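Long-range contacts in cryptic loci regulator 2 (Schizosaccharomyces pombe 972h-, PDB 5IKJ), which acts upstream of histone deacetylases to promote transcriptional silencing and is required for proper nucleosome positioning at heterochromatic loci: residues L406-D416 / F427-I435; S374-I382 / D416-F427. All blocks are in the same frame, centred on the assembly; numbering follows the deposited sequence.

How the interactions relate
Both contacts belong to one curled mixed beta sheet, and both use strands 411-419 and 425-436, sharing Asp416 and Phe427. Interaction 1 pairs these two strands with each other as a hairpin. It is the more buried contact, with 944 Å² covered, and backbone bonds, aromatic rings and apolar side chains dominate it. Interaction 2 adds strand 377-384 on the other side of strand 411-419 and covers 637 Å². It is only partly buried. One end is apolar, around Ile382, while the other carries acidic side chains and a bridging water. Their centres lie about 18 Å apart, and Gln428 packs against Tyr418 where they meet.

Interaction 1 (L406-D416 / F427-I435); sequences LQKTSFMYISD and FQGSLWTQI
Phe427 turns its ring edge to Ile414, whose CD1 comes within 3.5 Å of Phe427 CE2. Phe427 CB meets Met412 SD. Gln428 accepts two backbone bonds on its O, from Ser415 N and Asp416 N. Both residues face Gln428, a classic beta bulge in an antiparallel hairpin. The Gln428 amide turns to Glu483. Gly429 faces Ile414, and a CB here would run into Tyr413 O. Ser430 exchanges backbone bonds with Tyr413 and sets its OG 3.5 Å from Tyr413 CB. Leu431 spreads its methyls: CD1 touches Leu406 CD1, the side chains crossing at about a right angle, and CD2 meets Met412 CE. Trp432 faces both Ser410 and Phe411, a second classic bulge. Phe411 CE1 lies 3.5 Å from Trp432 CB. The Phe411 ring and the indole five-membered ring are nearly parallel (16°) but slid apart. Trp432 NE1 donates to Ser430 OG at 3.0 Å, close to the indole plane, which helps to fix the turn of the indole. With an alanine here the indole is gone, which would probably open a gap beside Phe411 and leave Ser430 OG without this donor. Thr433 has OG1 anti to its N (chi1 -169°), which brings it to Lys408 O at 2.7 Å. Gln434 N donates to Ser410 OG. Side-chain hydroxyls thus add to the backbone ladder near the 406-409 turn, while Met412, Leu431, Leu406 and Phe427 pack through apolar groups.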
loop_
_atom_site.group_PDB
_atom_site.type_symbol
_atom_site.label_atom_id
_atom_site.label_comp_id
_atom_site.label_asym_id
_atom_site.label_seq_id
_atom_site.Cartn_x
_atom_site.Cartn_y
_atom_site.Cartn_z
ATOM N N LEU A 406 31.311 2.010 8.292
ATOM C CA LEU A 406 30.069 1.887 7.537
ATOM C C LEU A 406 30.238 2.160 6.047
ATOM O O LEU A 406 29.236 2.205 5.324
ATOM C CB LEU A 406 29.017 2.839 8.117
ATOM C CG LEU A 406 28.753 2.716 9.619
ATOM C CD1 LEU A 406 27.748 3.765 10.073
ATOM C CD2 LEU A 406 28.269 1.321 9.972
ATOM N N GLN A 407 31.465 2.334 5.560
ATOM C CA GLN A 407 31.657 2.698 4.161
ATOM C C GLN A 407 31.441 1.532 3.206
ATOM O O GLN A 407 31.346 1.758 1.995
ATOM C CB GLN A 407 33.053 3.287 3.960
ATOM C CG GLN A 407 33.394 4.363 4.973
ATOM C CD GLN A 407 33.980 5.611 4.344
ATOM O OE1 GLN A 407 33.267 6.580 4.078
ATOM N NE2 GLN A 407 35.287 5.602 4.115
ATOM N N LYS A 408 31.354 0.302 3.710
ATOM C CA LYS A 408 30.903 -0.825 2.902
ATOM C C LYS A 408 29.392 -0.820 2.686
ATOM O O LYS A 408 28.853 -1.804 2.168
ATOM C CB LYS A 408 31.310 -2.150 3.555
ATOM C CG LYS A 408 32.807 -2.393 3.647
ATOM C CD LYS A 408 33.088 -3.810 4.133
ATOM C CE LYS A 408 34.240 -3.859 5.122
ATOM N NZ LYS A 408 35.531 -3.428 4.522
ATOM N N THR A 409 28.704 0.252 3.072
ATOM C CA THR A 409 27.250 0.297 2.981
ATOM C C THR A 409 26.817 0.248 1.521
ATOM O O THR A 409 27.180 1.122 0.727
ATOM C CB THR A 409 26.716 1.561 3.655
ATOM O OG1 THR A 409 27.059 1.547 5.045
ATOM C CG2 THR A 409 25.200 1.652 3.516
ATOM N N SER A 410 26.035 -0.771 1.172
ATOM C CA SER A 410 25.471 -0.883 -0.167
ATOM C C SER A 410 24.104 -0.218 -0.266
ATOM O O SER A 410 23.794 0.410 -1.284
ATOM C CB SER A 410 25.359 -2.355 -0.569
ATOM O OG SER A 410 26.619 -3.001 -0.500
ATOM N N PHE A 411 23.281 -0.340 0.774
ATOM C CA PHE A 411 21.953 0.256 0.765
ATOM C C PHE A 411 21.473 0.438 2.197
ATOM O O PHE A 411 21.966 -0.207 3.127
ATOM C CB PHE A 411 20.957 -0.603 -0.022
ATOM C CG PHE A 411 20.847 -2.019 0.476
ATOM C CD1 PHE A 411 20.100 -2.318 1.604
ATOM C CD2 PHE A 411 21.482 -3.051 -0.191
ATOM C CE1 PHE A 411 19.996 -3.619 2.060
ATOM C CE2 PHE A 411 21.380 -4.354 0.260
ATOM C CZ PHE A 411 20.636 -4.638 1.387
ATOM N N MET A 412 20.501 1.331 2.357
ATOM C CA MET A 412 19.755 1.472 3.601
ATOM C C MET A 412 18.440 0.720 3.477
ATOM O O MET A 412 17.735 0.853 2.470
ATOM C CB MET A 412 19.483 2.942 3.930
ATOM C CG MET A 412 18.433 3.150 5.033
ATOM S SD MET A 412 18.016 4.872 5.346
ATOM C CE MET A 412 19.486 5.437 6.200
ATOM N N TYR A 413 18.113 -0.065 4.499
ATOM C CA TYR A 413 16.800 -0.698 4.618
ATOM C C TYR A 413 15.914 0.265 5.401
ATOM O O TYR A 413 16.028 0.382 6.623
ATOM C CB TYR A 413 16.931 -2.057 5.296
ATOM C CG TYR A 413 15.632 -2.784 5.564
ATOM C CD1 TYR A 413 14.483 -2.513 4.831
ATOM C CD2 TYR A 413 15.559 -3.747 6.561
ATOM C CE1 TYR A 413 13.299 -3.186 5.086
ATOM C CE2 TYR A 413 14.385 -4.421 6.824
ATOM C CZ TYR A 413 13.257 -4.138 6.084
ATOM O OH TYR A 413 12.086 -4.814 6.349
ATOM N N ILE A 414 15.026 0.959 4.689
ATOM C CA ILE A 414 14.330 2.109 5.255
ATOM C C ILE A 414 13.309 1.643 6.283
ATOM O O ILE A 414 12.476 0.768 6.010
ATOM C CB ILE A 414 13.665 2.932 4.141
ATOM C CG1 ILE A 414 14.721 3.448 3.158
ATOM C CG2 ILE A 414 12.881 4.103 4.730
ATOM C CD1 ILE A 414 14.139 4.044 1.891
ATOM N N SER A 415 13.366 2.240 7.472
ATOM C CA SER A 415 12.396 1.985 8.529
ATOM C C SER A 415 11.332 3.063 8.633
ATOM O O SER A 415 10.187 2.757 8.981
ATOM C CB SER A 415 13.108 1.871 9.882
ATOM O OG SER A 415 13.913 0.707 9.942
ATOM N N ASP A 416 11.682 4.312 8.338
ATOM C CA ASP A 416 10.801 5.436 8.612
ATOM C C ASP A 416 11.212 6.602 7.726
ATOM O O ASP A 416 12.405 6.820 7.494
ATOM C CB ASP A 416 10.874 5.835 10.093
ATOM C CG ASP A 416 9.618 6.530 10.575
ATOM O OD1 ASP A 416 8.907 7.130 9.744
ATOM O OD2 ASP A 416 9.339 6.475 11.793
ATOM N N PHE A 427 15.474 10.063 6.304
ATOM C CA PHE A 427 15.350 8.623 6.118
ATOM C C PHE A 427 16.020 7.916 7.289
ATOM O O PHE A 427 17.197 8.161 7.572
ATOM C CB PHE A 427 16.005 8.180 4.808
ATOM C CG PHE A 427 15.147 8.380 3.592
ATOM C CD1 PHE A 427 14.607 9.620 3.297
ATOM C CD2 PHE A 427 14.908 7.327 2.725
ATOM C CE1 PHE A 427 13.826 9.799 2.168
ATOM C CE2 PHE A 427 14.131 7.500 1.597
ATOM C CZ PHE A 427 13.590 8.736 1.317
ATOM N N GLN A 428 15.277 7.041 7.959
ATOM C CA GLN A 428 15.808 6.232 9.049
ATOM C C GLN A 428 15.756 4.767 8.647
ATOM O O GLN A 428 14.718 4.287 8.177
ATOM C CB GLN A 428 15.021 6.453 10.347
ATOM C CG GLN A 428 15.560 5.659 11.533
ATOM C CD GLN A 428 14.593 5.615 12.698
ATOM O OE1 GLN A 428 14.194 6.652 13.228
ATOM N NE2 GLN A 428 14.208 4.409 13.099
ATOM N N GLY A 429 16.866 4.063 8.834
ATOM C CA GLY A 429 16.895 2.642 8.544
ATOM C C GLY A 429 18.243 2.051 8.888
ATOM O O GLY A 429 19.166 2.748 9.323
ATOM N N SER A 430 18.341 0.740 8.686
ATOM C CA SER A 430 19.574 0.005 8.917
ATOM C C SER A 430 20.420 -0.022 7.651
ATOM O O SER A 430 19.902 -0.000 6.531
ATOM C CB SER A 430 19.271 -1.423 9.374
ATOM O OG SER A 430 18.282 -2.019 8.551
ATOM N N LEU A 431 21.736 -0.076 7.842
ATOM C CA LEU A 431 22.700 -0.038 6.753
ATOM C C LEU A 431 23.273 -1.430 6.525
ATOM O O LEU A 431 23.600 -2.140 7.481
ATOM C CB LEU A 431 23.828 0.950 7.062
ATOM C CG LEU A 431 23.370 2.349 7.489
ATOM C CD1 LEU A 431 24.560 3.201 7.897
ATOM C CD2 LEU A 431 22.579 3.025 6.377
ATOM N N TRP A 432 23.396 -1.812 5.255
ATOM C CA TRP A 432 23.816 -3.153 4.881
ATOM C C TRP A 432 24.904 -3.092 3.820
ATOM O O TRP A 432 25.097 -2.075 3.149
ATOM C CB TRP A 432 22.645 -3.981 4.334
ATOM C CG TRP A 432 21.523 -4.178 5.298
ATOM C CD1 TRP A 432 20.690 -3.220 5.799
ATOM C CD2 TRP A 432 21.094 -5.419 5.867
ATOM N NE1 TRP A 432 19.775 -3.788 6.652
ATOM C CE2 TRP A 432 20.001 -5.137 6.710
ATOM C CE3 TRP A 432 21.531 -6.740 5.748
ATOM C CZ2 TRP A 432 19.341 -6.129 7.431
ATOM C CZ3 TRP A 432 20.876 -7.722 6.464
ATOM C CH2 TRP A 432 19.792 -7.412 7.295
ATOM N N THR A 433 25.611 -4.209 3.678
ATOM C CA THR A 433 26.510 -4.445 2.561
ATOM C C THR A 433 26.087 -5.730 1.862
ATOM O O THR A 433 25.509 -6.629 2.480
ATOM C CB THR A 433 27.974 -4.552 3.020
ATOM O OG1 THR A 433 28.838 -4.526 1.877
ATOM C CG2 THR A 433 28.216 -5.840 3.803
ATOM N N GLN A 434 26.374 -5.811 0.566
ATOM C CA GLN A 434 26.050 -6.986 -0.230
ATOM C C GLN A 434 27.330 -7.586 -0.792
ATOM O O GLN A 434 28.249 -6.860 -1.184
ATOM C CB GLN A 434 25.084 -6.642 -1.370
ATOM C CG GLN A 434 25.671 -5.740 -2.444
ATOM C CD GLN A 434 24.628 -5.257 -3.436
ATOM O OE1 GLN A 434 24.596 -4.081 -3.796
ATOM N NE2 GLN A 434 23.773 -6.168 -3.890
ATOM N N ILE A 435 27.385 -8.915 -0.823
ATOM C CA ILE A 435 28.557 -9.648 -1.287
ATOM C C ILE A 435 28.111 -10.612 -2.375
ATOM O O ILE A 435 27.261 -11.478 -2.130
ATOM C CB ILE A 435 29.249 -10.412 -0.145
ATOM C CG1 ILE A 435 29.611 -9.458 0.996
ATOM C CG2 ILE A 435 30.495 -11.125 -0.654
ATOM C CD1 ILE A 435 28.562 -9.379 2.088
#

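Interaction 2 (S374-I382 / D416-F427); sequences SLDDHFYGI and DIYVNEDDIVCF
His378 and Tyr418 run side by side, and Tyr418 CB packs over one face of the imidazole, offset toward the rim, 3.7 Å from its centroid. Tyr418 CG stands between the backbone N and carbonyl carbon (chi1 61°), which lays the ring alongside the imidazole. The imidazole edge is held too. His378 ND1 donates to Asp416 OD1 at 2.9 Å, nearly straight at 171°. It meets the carboxylate on its syn side, about 25° out of the carboxylate plane, while OD1 lies in the imidazole plane. Asp376 flanks the same tyrosine, its OD2 near CD2. Strand 377-379 here pairs antiparallel with strand 416-419, extending the hairpin of 411-419 and 425-436 by a further strand. Phe379 N bonds to Ile417 O and Val419 N to Asp377 O. A water bridges the strands at this end: it donates to Leu375 O and Val419 O and accepts weakly from Asp377 N. Phe379 pushes CE2 against Val419 CG2 at 3.7 Å, and Leu336 of strand 333-340 touches both. After the corner at Tyr380, Ile382 turns back to the hairpin. Its CG2 butts against the edge of the Phe427 ring, 3.6 Å from CZ, while CD1 meets Val425 CG1 tip to tip. Ile417 CG1 lies over the centre of one face of that ring.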
loop_
_atom_site.group_PDB
_atom_site.type_symbol
_atom_site.label_atom_id
_atom_site.label_comp_id
_atom_site.label_asym_id
_atom_site.label_seq_id
_atom_site.Cartn_x
_atom_site.Cartn_y
_atom_site.Cartn_z
ATOM N N SER A 374 2.832 14.829 18.188
ATOM C CA SER A 374 4.220 14.829 17.752
ATOM C C SER A 374 4.489 15.949 16.753
ATOM O O SER A 374 3.606 16.380 16.006
ATOM C CB SER A 374 4.577 13.482 17.128
ATOM O OG SER A 374 5.895 13.496 16.611
ATOM N N LEU A 375 5.735 16.420 16.750
ATOM C CA LEU A 375 6.190 17.449 15.827
ATOM C C LEU A 375 6.749 16.875 14.532
ATOM O O LEU A 375 7.135 17.645 13.646
ATOM C CB LEU A 375 7.256 18.321 16.503
ATOM C CG LEU A 375 6.801 19.126 17.722
ATOM C CD1 LEU A 375 7.996 19.786 18.393
ATOM C CD2 LEU A 375 5.765 20.171 17.333
ATOM N N ASP A 376 6.810 15.552 14.403
ATOM C CA ASP A 376 7.285 14.899 13.192
ATOM C C ASP A 376 6.102 14.382 12.385
ATOM O O ASP A 376 5.260 13.646 12.910
ATOM C CB ASP A 376 8.227 13.740 13.522
ATOM C CG ASP A 376 9.523 14.201 14.157
ATOM O OD1 ASP A 376 9.858 15.397 14.033
ATOM O OD2 ASP A 376 10.213 13.362 14.774
ATOM N N ASP A 377 6.044 14.769 11.116
ATOM C CA ASP A 377 5.110 14.177 10.170
ATOM C C ASP A 377 5.794 13.017 9.462
ATOM O O ASP A 377 6.916 13.159 8.966
ATOM C CB ASP A 377 4.633 15.215 9.153
ATOM C CG ASP A 377 3.690 16.234 9.758
ATOM O OD1 ASP A 377 3.069 15.933 10.800
ATOM O OD2 ASP A 377 3.561 17.336 9.187
ATOM N N HIS A 378 5.122 11.870 9.426
ATOM C CA HIS A 378 5.662 10.660 8.827
ATOM C C HIS A 378 4.916 10.342 7.537
ATOM O O HIS A 378 3.725 10.636 7.402
ATOM C CB HIS A 378 5.566 9.486 9.804
ATOM C CG HIS A 378 6.329 9.702 11.075
ATOM N ND1 HIS A 378 7.547 9.107 11.323
ATOM C CD2 HIS A 378 6.053 10.461 12.162
ATOM C CE1 HIS A 378 7.985 9.485 12.510
ATOM N NE2 HIS A 378 7.098 10.308 13.040
ATOM N N PHE A 379 5.628 9.740 6.587
ATOM C CA PHE A 379 5.115 9.569 5.236
ATOM C C PHE A 379 5.435 8.178 4.713
ATOM O O PHE A 379 6.530 7.652 4.935
ATOM C CB PHE A 379 5.698 10.629 4.293
ATOM C CG PHE A 379 5.242 12.023 4.599
ATOM C CD1 PHE A 379 4.083 12.524 4.036
ATOM C CD2 PHE A 379 5.968 12.831 5.458
ATOM C CE1 PHE A 379 3.655 13.805 4.318
ATOM C CE2 PHE A 379 5.545 14.116 5.745
ATOM C CZ PHE A 379 4.387 14.602 5.172
ATOM N N TYR A 380 4.467 7.596 4.002
ATOM C CA TYR A 380 4.654 6.276 3.406
ATOM C C TYR A 380 5.816 6.265 2.422
ATOM O O TYR A 380 6.564 5.282 2.345
ATOM C CB TYR A 380 3.376 5.843 2.695
ATOM C CG TYR A 380 2.565 4.807 3.421
ATOM C CD1 TYR A 380 1.657 5.167 4.405
ATOM C CD2 TYR A 380 2.689 3.465 3.104
ATOM C CE1 TYR A 380 0.903 4.213 5.059
ATOM C CE2 TYR A 380 1.947 2.510 3.751
ATOM C CZ TYR A 380 1.055 2.883 4.727
ATOM O OH TYR A 380 0.316 1.911 5.362
ATOM N N GLY A 381 5.974 7.332 1.649
ATOM C CA GLY A 381 6.947 7.299 0.574
ATOM C C GLY A 381 7.202 8.677 0.008
ATOM O O GLY A 381 6.660 9.682 0.472
ATOM N N ILE A 382 8.043 8.700 -1.024
ATOM C CA ILE A 382 8.496 9.942 -1.636
ATOM C C ILE A 382 8.967 9.644 -3.052
ATOM O O ILE A 382 9.696 8.673 -3.283
ATOM C CB ILE A 382 9.620 10.583 -0.801
ATOM C CG1 ILE A 382 9.971 11.973 -1.336
ATOM C CG2 ILE A 382 10.857 9.689 -0.793
ATOM C CD1 ILE A 382 10.855 12.776 -0.399
ATOM N N ASP A 416 11.682 4.312 8.338
ATOM C CA ASP A 416 10.801 5.436 8.612
ATOM C C ASP A 416 11.212 6.602 7.726
ATOM O O ASP A 416 12.405 6.820 7.494
ATOM C CB ASP A 416 10.874 5.835 10.093
ATOM C CG ASP A 416 9.618 6.530 10.575
ATOM O OD1 ASP A 416 8.907 7.130 9.744
ATOM O OD2 ASP A 416 9.339 6.475 11.793
ATOM N N ILE A 417 10.219 7.335 7.231
ATOM C CA ILE A 417 10.433 8.549 6.452
ATOM C C ILE A 417 9.584 9.639 7.086
ATOM O O ILE A 417 8.363 9.484 7.209
ATOM C CB ILE A 417 10.065 8.361 4.969
ATOM C CG1 ILE A 417 11.009 7.346 4.318
ATOM C CG2 ILE A 417 10.114 9.696 4.224
ATOM C CD1 ILE A 417 10.602 6.933 2.918
ATOM N N TYR A 418 10.221 10.735 7.490
ATOM C CA TYR A 418 9.520 11.763 8.240
ATOM C C TYR A 418 10.192 13.110 8.037
ATOM O O TYR A 418 11.366 13.197 7.662
ATOM C CB TYR A 418 9.470 11.424 9.736
ATOM C CG TYR A 418 10.830 11.318 10.394
ATOM C CD1 TYR A 418 11.524 10.116 10.406
ATOM C CD2 TYR A 418 11.415 12.416 11.012
ATOM C CE1 TYR A 418 12.766 10.013 11.009
ATOM C CE2 TYR A 418 12.656 12.321 11.617
ATOM C CZ TYR A 418 13.324 11.118 11.612
ATOM O OH TYR A 418 14.558 11.018 12.210
ATOM N N VAL A 419 9.422 14.161 8.293
ATOM C CA VAL A 419 9.915 15.531 8.306
ATOM C C VAL A 419 10.152 15.916 9.760
ATOM O O VAL A 419 9.204 15.976 10.554
ATOM C CB VAL A 419 8.920 16.488 7.634
ATOM C CG1 VAL A 419 9.446 17.913 7.652
ATOM C CG2 VAL A 419 8.637 16.039 6.206
ATOM N N ASN A 420 11.405 16.172 10.114
ATOM C CA ASN A 420 11.739 16.505 11.491
ATOM C C ASN A 420 11.240 17.919 11.792
ATOM O O ASN A 420 10.556 18.555 10.987
ATOM C CB ASN A 420 13.239 16.345 11.732
ATOM C CG ASN A 420 14.078 17.343 10.950
ATOM O OD1 ASN A 420 13.565 18.324 10.411
ATOM N ND2 ASN A 420 15.379 17.095 10.890
ATOM N N GLU A 421 11.584 18.429 12.972
ATOM C CA GLU A 421 11.111 19.743 13.389
ATOM C C GLU A 421 11.898 20.885 12.756
ATOM O O GLU A 421 11.489 22.044 12.893
ATOM C CB GLU A 421 11.134 19.860 14.920
ATOM C CG GLU A 421 12.404 19.376 15.621
ATOM C CD GLU A 421 12.197 19.188 17.112
ATOM O OE1 GLU A 421 11.139 19.606 17.623
ATOM O OE2 GLU A 421 13.090 18.615 17.770
ATOM N N ASP A 422 13.002 20.596 12.068
ATOM C CA ASP A 422 13.663 21.569 11.209
ATOM C C ASP A 422 13.137 21.530 9.778
ATOM O O ASP A 422 13.759 22.116 8.886
ATOM C CB ASP A 422 15.177 21.339 11.205
ATOM C CG ASP A 422 15.788 21.449 12.588
ATOM O OD1 ASP A 422 15.194 22.127 13.452
ATOM O OD2 ASP A 422 16.869 20.861 12.810
ATOM N N ASP A 423 12.016 20.847 9.542
ATOM C CA ASP A 423 11.380 20.742 8.231
ATOM C C ASP A 423 12.206 19.941 7.232
ATOM O O ASP A 423 11.992 20.057 6.021
ATOM C CB ASP A 423 11.071 22.127 7.646
ATOM C CG ASP A 423 10.064 22.898 8.472
ATOM O OD1 ASP A 423 9.259 22.255 9.177
ATOM O OD2 ASP A 423 10.071 24.146 8.411
ATOM N N ILE A 424 13.136 19.114 7.703
ATOM C CA ILE A 424 14.024 18.349 6.835
ATOM C C ILE A 424 13.472 16.938 6.692
ATOM O O ILE A 424 13.082 16.309 7.684
ATOM C CB ILE A 424 15.461 18.333 7.389
ATOM C CG1 ILE A 424 16.029 19.756 7.392
ATOM C CG2 ILE A 424 16.349 17.396 6.569
ATOM C CD1 ILE A 424 17.408 19.885 8.008
ATOM N N VAL A 425 13.429 16.444 5.455
ATOM C CA VAL A 425 13.017 15.069 5.194
ATOM C C VAL A 425 14.146 14.137 5.614
ATOM O O VAL A 425 15.280 14.259 5.135
ATOM C CB VAL A 425 12.658 14.879 3.714
ATOM C CG1 VAL A 425 12.265 13.433 3.426
ATOM C CG2 VAL A 425 11.533 15.826 3.308
ATOM N N CYS A 426 13.842 13.200 6.509
ATOM C CA CYS A 426 14.832 12.273 7.040
ATOM C C CYS A 426 14.464 10.839 6.689
ATOM O O CYS A 426 13.293 10.449 6.766
ATOM C CB CYS A 426 14.956 12.403 8.562
ATOM S SG CYS A 426 15.333 14.060 9.142
ATOM N N PHE A 427 15.474 10.063 6.304
ATOM C CA PHE A 427 15.350 8.623 6.118
ATOM C C PHE A 427 16.020 7.916 7.289
ATOM O O PHE A 427 17.197 8.161 7.572
ATOM C CB PHE A 427 16.005 8.180 4.808
ATOM C CG PHE A 427 15.147 8.380 3.592
ATOM C CD1 PHE A 427 14.607 9.620 3.297
ATOM C CD2 PHE A 427 14.908 7.327 2.725
ATOM C CE1 PHE A 427 13.826 9.799 2.168
ATOM C CE2 PHE A 427 14.131 7.500 1.597
ATOM C CZ PHE A 427 13.590 8.736 1.317
HETATM O O HOH W 1 6.990 17.945 10.656
#